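Local coordinates for protein ParA (Salmonella enterica subsp. enterica serovar Newport str. SL317, PDB 3EZF) that probably drives plasmid partition as a P-loop ATPase and, in an ADP-dependent way, regulates transcription by binding DNA through a winged helix-turn-helix domain, at residues K54-R57 / R58-D61; Q218-E221 / L222-H226. One frame throughout, in Å; residues are numbered along the deposited sequence.

Contact 1 (K54-R57 / R58-D61); sequences KLSR and RIVD. Unlike the reference sequence in segment 58-61: Asp61 (reference Glu). With SO4 (sulfate ion), chain H; SO4 (sulfate ion), chain D.
Ser56 is the N-cap of helix 57-69, in the winged helix-turn-helix domain of ParA, and its hydroxyl closes the first turn by accepting from backbone amides at the helix start. Ser56 OG lies 3.2 Å from Ile59 N in a fairly straight bond (162°) and takes a weak second bond from Arg58 N. It reaches both because chi1, 67°, sets OG between the backbone N and the carbonyl carbon. The Ser56 carbonyl opens the regular i to i+4 ladder: Val60 N donates to Ser56 O at 3.0 Å, almost in line with the carbonyl bond, and a weak Asp61 N to Arg57 O bond follows. Before the cap, Leu55 CD2 meets Ile59 CG2 at 3.8 Å, the two side chains running nearly at right angles. Arg58 bends at chi2 and chi3 so that its guanidinium presents an edge to a sulfate, NH1 bonding O4 at 2.7 Å and NH2 bonding O1 at 3.2 Å, while Ile59 CD1 lies above one face of the guanidinium, toward its rim. Lys54 NZ holds O1 of a second sulfate at 2.7 Å. The ions probably come from the crystallisation liquor, but their places at Arg58 and Lys54 are consistent with basic side chains that could meet DNA phosphates. Leu55 and Val60 pack on Val49 of helix 46-50, the preceding helix, while Ile59 touches Arg99 in the loop after helix 89-98.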
loop_
_atom_site.group_PDB
_atom_site.type_symbol
_atom_site.label_atom_id
_atom_site.label_comp_id
_atom_site.label_asym_id
_atom_site.label_seq_id
_atom_site.Cartn_x
_atom_site.Cartn_y
_atom_site.Cartn_z
ATOM N N LYS A 54 36.527 -16.375 -12.483
ATOM C CA LYS A 54 37.197 -17.664 -12.514
ATOM C C LYS A 54 37.150 -18.369 -13.867
ATOM O O LYS A 54 37.308 -19.590 -13.934
ATOM C CB LYS A 54 36.594 -18.568 -11.438
ATOM C CG LYS A 54 36.389 -17.862 -10.110
ATOM C CD LYS A 54 37.689 -17.244 -9.584
ATOM C CE LYS A 54 38.495 -18.208 -8.730
ATOM N NZ LYS A 54 37.856 -18.434 -7.392
ATOM N N LEU A 55 36.945 -17.610 -14.940
ATOM C CA LEU A 55 36.871 -18.202 -16.276
ATOM C C LEU A 55 37.628 -17.367 -17.310
ATOM O O LEU A 55 37.927 -16.192 -17.084
ATOM C CB LEU A 55 35.407 -18.350 -16.724
ATOM C CG LEU A 55 34.418 -19.121 -15.834
ATOM C CD1 LEU A 55 33.070 -19.114 -16.501
ATOM C CD2 LEU A 55 34.872 -20.542 -15.578
ATOM N N SER A 56 37.911 -17.981 -18.451
ATOM C CA SER A 56 38.633 -17.338 -19.526
ATOM C C SER A 56 38.278 -18.058 -20.813
ATOM O O SER A 56 37.742 -19.159 -20.776
ATOM C CB SER A 56 40.122 -17.471 -19.271
ATOM O OG SER A 56 40.509 -18.827 -19.378
ATOM N N ARG A 57 38.593 -17.448 -21.952
ATOM C CA ARG A 57 38.294 -18.067 -23.238
ATOM C C ARG A 57 38.924 -19.456 -23.377
ATOM O O ARG A 57 38.463 -20.272 -24.170
ATOM C CB ARG A 57 38.741 -17.158 -24.390
ATOM C CG ARG A 57 37.989 -15.819 -24.466
ATOM C CD ARG A 57 38.113 -15.180 -25.853
ATOM N NE ARG A 57 37.415 -13.896 -25.960
ATOM C CZ ARG A 57 37.376 -13.155 -27.068
ATOM N NH1 ARG A 57 37.990 -13.570 -28.165
ATOM N NH2 ARG A 57 36.728 -11.995 -27.091
ATOM N N ARG A 58 39.969 -19.730 -22.598
ATOM C CA ARG A 58 40.636 -21.029 -22.652
ATOM C C ARG A 58 39.843 -22.017 -21.810
ATOM O O ARG A 58 39.645 -23.160 -22.224
ATOM C CB ARG A 58 42.074 -20.915 -22.130
ATOM C CG ARG A 58 42.939 -22.163 -22.321
ATOM C CD ARG A 58 42.777 -23.167 -21.191
ATOM N NE ARG A 58 43.271 -22.644 -19.915
ATOM C CZ ARG A 58 43.151 -23.270 -18.744
ATOM N NH1 ARG A 58 43.635 -22.715 -17.637
ATOM N NH2 ARG A 58 42.537 -24.446 -18.677
ATOM N N ILE A 59 39.384 -21.568 -20.638
ATOM C CA ILE A 59 38.603 -22.416 -19.730
ATOM C C ILE A 59 37.311 -22.866 -20.417
ATOM O O ILE A 59 37.018 -24.060 -20.504
ATOM C CB ILE A 59 38.173 -21.663 -18.451
ATOM C CG1 ILE A 59 39.373 -20.977 -17.789
ATOM C CG2 ILE A 59 37.452 -22.628 -17.507
ATOM C CD1 ILE A 59 40.296 -21.886 -17.068
ATOM N N VAL A 60 36.543 -21.887 -20.886
ATOM C CA VAL A 60 35.278 -22.131 -21.561
ATOM C C VAL A 60 35.402 -23.085 -22.734
ATOM O O VAL A 60 34.756 -24.126 -22.769
ATOM C CB VAL A 60 34.676 -20.800 -22.060
ATOM C CG1 VAL A 60 33.548 -21.064 -23.035
ATOM C CG2 VAL A 60 34.179 -19.980 -20.867
ATOM N N ASP A 61 36.229 -22.714 -23.701
ATOM C CA ASP A 61 36.443 -23.528 -24.890
ATOM C C ASP A 61 36.841 -24.962 -24.528
ATOM O O ASP A 61 36.536 -25.906 -25.253
ATOM C CB ASP A 61 37.527 -22.883 -25.750
ATOM C CG ASP A 61 37.788 -23.643 -27.039
ATOM O OD1 ASP A 61 38.151 -24.837 -26.974
ATOM O OD2 ASP A 61 37.636 -23.044 -28.123
HETATM S S SO4 H . 43.408 -25.307 -15.134
HETATM O O1 SO4 H . 43.388 -26.331 -16.199
HETATM O O2 SO4 H . 43.834 -25.926 -13.862
HETATM O O3 SO4 H . 42.054 -24.741 -14.981
HETATM O O4 SO4 H . 44.352 -24.230 -15.486
HETATM S S SO4 D . 37.759 -15.270 -5.533
HETATM O O1 SO4 D . 38.118 -16.685 -5.302
HETATM O O2 SO4 D . 36.683 -14.887 -4.601
HETATM O O3 SO4 D . 37.297 -15.097 -6.923
HETATM O O4 SO4 D . 38.938 -14.406 -5.310
#

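Contact 2 (Q218-E221 / L222-H226); sequences QWRE and LVEEH. Unlike the reference sequence in segment 218-221: Arg220 (reference Glu), Glu221 (reference Asp). Unlike the reference sequence in segment 222-226: Glu224 (reference Lys).
Val223 N donates to Trp219 O at 2.9 Å, one rung of the i to i+4 ladder of the short helix 219-226 in the AAA-type P-loop domain. Leu222 N to Gln218 O (3.1 Å) and Glu224 N to Arg220 O (3.0 Å) are its neighbours, so the carbonyl of Gln218, the N-cap residue, carries the first rung; Glu225 N to Glu221 O is weak. On the inner side, the same Trp219-Val223 pair makes a CH-pi contact. Trp219 CG is anti to the backbone N (chi1 -170°), which carries the indole forward along the helix, with one face turned to Val223 one turn on. The indole NE1 donates to Gln232 O, fixing the rotation of the ring, and its other neighbours include Met181 and Leu182 of helix 177-182 and Pro261 and Asn265 of helix 261-267. Leu222 also reaches Leu182. On the outer side, Arg220 and Glu224 form a salt bridge one turn apart: NH1 faces OE2 near the guanidinium plane, the two flat groups turned 59° from each other, though the modelled spacing is too short to be trusted in detail. Over the indole, Val223 CG2 lies 3.6 Å from the centroid of the five-membered ring, 20° off the ring normal.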
loop_
_atom_site.group_PDB
_atom_site.type_symbol
_atom_site.label_atom_id
_atom_site.label_comp_id
_atom_site.label_asym_id
_atom_site.label_seq_id
_atom_site.Cartn_x
_atom_site.Cartn_y
_atom_site.Cartn_z
ATOM N N GLN A 218 -7.631 -12.810 12.886
ATOM C CA GLN A 218 -8.158 -13.874 13.714
ATOM C C GLN A 218 -7.102 -14.947 13.924
ATOM O O GLN A 218 -7.406 -16.079 14.308
ATOM C CB GLN A 218 -9.385 -14.436 13.008
ATOM C CG GLN A 218 -10.138 -15.516 13.740
ATOM C CD GLN A 218 -11.424 -15.870 13.012
ATOM O OE1 GLN A 218 -11.447 -15.975 11.772
ATOM N NE2 GLN A 218 -12.507 -16.055 13.775
ATOM N N TRP A 219 -5.850 -14.569 13.700
ATOM C CA TRP A 219 -4.724 -15.482 13.832
ATOM C C TRP A 219 -4.680 -16.349 15.090
ATOM O O TRP A 219 -4.747 -17.577 14.983
ATOM C CB TRP A 219 -3.397 -14.719 13.683
ATOM C CG TRP A 219 -2.198 -15.644 13.574
ATOM C CD1 TRP A 219 -1.266 -15.890 14.542
ATOM C CD2 TRP A 219 -1.852 -16.489 12.462
ATOM N NE1 TRP A 219 -0.365 -16.829 14.106
ATOM C CE2 TRP A 219 -0.697 -17.210 12.831
ATOM C CE3 TRP A 219 -2.401 -16.701 11.191
ATOM C CZ2 TRP A 219 -0.085 -18.140 11.981
ATOM C CZ3 TRP A 219 -1.798 -17.621 10.344
ATOM C CH2 TRP A 219 -0.645 -18.327 10.743
ATOM N N ARG A 220 -4.571 -15.740 16.273
ATOM C CA ARG A 220 -4.482 -16.540 17.507
ATOM C C ARG A 220 -5.561 -17.588 17.621
ATOM O O ARG A 220 -5.318 -18.757 17.863
ATOM C CB ARG A 220 -4.523 -15.668 18.769
ATOM C CG ARG A 220 -4.377 -16.504 20.036
ATOM C CD ARG A 220 -3.869 -15.717 21.229
ATOM N NE ARG A 220 -4.936 -15.073 21.994
ATOM C CZ ARG A 220 -5.894 -15.717 22.665
ATOM N NH1 ARG A 220 -5.929 -17.046 22.667
ATOM N NH2 ARG A 220 -6.815 -15.031 23.343
ATOM N N GLU A 221 -6.774 -17.112 17.469
ATOM C CA GLU A 221 -7.974 -17.908 17.492
ATOM C C GLU A 221 -7.801 -19.210 16.617
ATOM O O GLU A 221 -8.045 -20.355 17.062
ATOM C CB GLU A 221 -9.073 -16.967 16.929
ATOM C CG GLU A 221 -9.878 -15.962 17.969
ATOM C CD GLU A 221 -9.157 -14.513 18.273
ATOM O OE1 GLU A 221 -7.901 -14.134 18.283
ATOM O OE2 GLU A 221 -10.007 -13.685 18.589
ATOM N N LEU A 222 -7.428 -19.002 15.349
ATOM C CA LEU A 222 -7.219 -20.090 14.376
ATOM C C LEU A 222 -6.072 -21.016 14.756
ATOM O O LEU A 222 -6.130 -22.219 14.506
ATOM C CB LEU A 222 -6.916 -19.533 12.982
ATOM C CG LEU A 222 -8.096 -18.934 12.228
ATOM C CD1 LEU A 222 -7.618 -18.199 10.987
ATOM C CD2 LEU A 222 -9.062 -20.038 11.864
ATOM N N VAL A 223 -5.010 -20.454 15.328
ATOM C CA VAL A 223 -3.869 -21.268 15.711
ATOM C C VAL A 223 -4.321 -22.214 16.802
ATOM O O VAL A 223 -3.897 -23.358 16.841
ATOM C CB VAL A 223 -2.692 -20.398 16.222
ATOM C CG1 VAL A 223 -1.531 -21.285 16.675
ATOM C CG2 VAL A 223 -2.223 -19.457 15.121
ATOM N N GLU A 224 -5.206 -21.736 17.671
ATOM C CA GLU A 224 -5.721 -22.541 18.780
ATOM C C GLU A 224 -6.584 -23.688 18.286
ATOM O O GLU A 224 -6.709 -24.714 18.954
ATOM C CB GLU A 224 -6.548 -21.678 19.729
ATOM C CG GLU A 224 -5.852 -20.414 20.200
ATOM C CD GLU A 224 -6.290 -19.998 21.596
ATOM O OE1 GLU A 224 -5.882 -20.682 22.567
ATOM O OE2 GLU A 224 -7.045 -19.001 21.719
ATOM N N GLU A 225 -7.181 -23.502 17.113
ATOM C CA GLU A 225 -8.047 -24.504 16.497
ATOM C C GLU A 225 -7.245 -25.518 15.687
ATOM O O GLU A 225 -7.207 -26.694 16.017
ATOM C CB GLU A 225 -9.071 -23.780 15.613
ATOM C CG GLU A 225 -9.946 -24.649 14.747
ATOM C CD GLU A 225 -11.011 -23.834 14.018
ATOM O OE1 GLU A 225 -11.685 -24.387 13.114
ATOM O OE2 GLU A 225 -11.181 -22.640 14.354
ATOM N N HIS A 226 -6.575 -25.027 14.650
ATOM C CA HIS A 226 -5.773 -25.833 13.738
ATOM C C HIS A 226 -4.409 -26.285 14.219
ATOM O O HIS A 226 -3.897 -27.294 13.741
ATOM C CB HIS A 226 -5.599 -25.075 12.434
ATOM C CG HIS A 226 -6.881 -24.860 11.701
ATOM N ND1 HIS A 226 -7.430 -25.815 10.873
ATOM C CD2 HIS A 226 -7.747 -23.823 11.707
ATOM C CE1 HIS A 226 -8.580 -25.372 10.401
ATOM N NE2 HIS A 226 -8.795 -24.162 10.894
#

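Both contacts are local, at or along the start of a helix, yet they sit on opposite sides of the chain's centre, about 57 Å apart between centres, and share no element. Contact 1 belongs to the helix-turn-helix region and is a surface contact, with Val60 its buried member; contact 2 belongs to the P-loop domain and is partly buried through Trp219 and Val223. Both N-cap carbonyls accept the first i to i+4 bond, but only in contact 1 does the N-cap side chain also accept a bond from backbone amides of the other segment. Basic side chains of contact 1 bind sulfate ions, but in contact 2 an arginine pairs with a glutamate of its own helix.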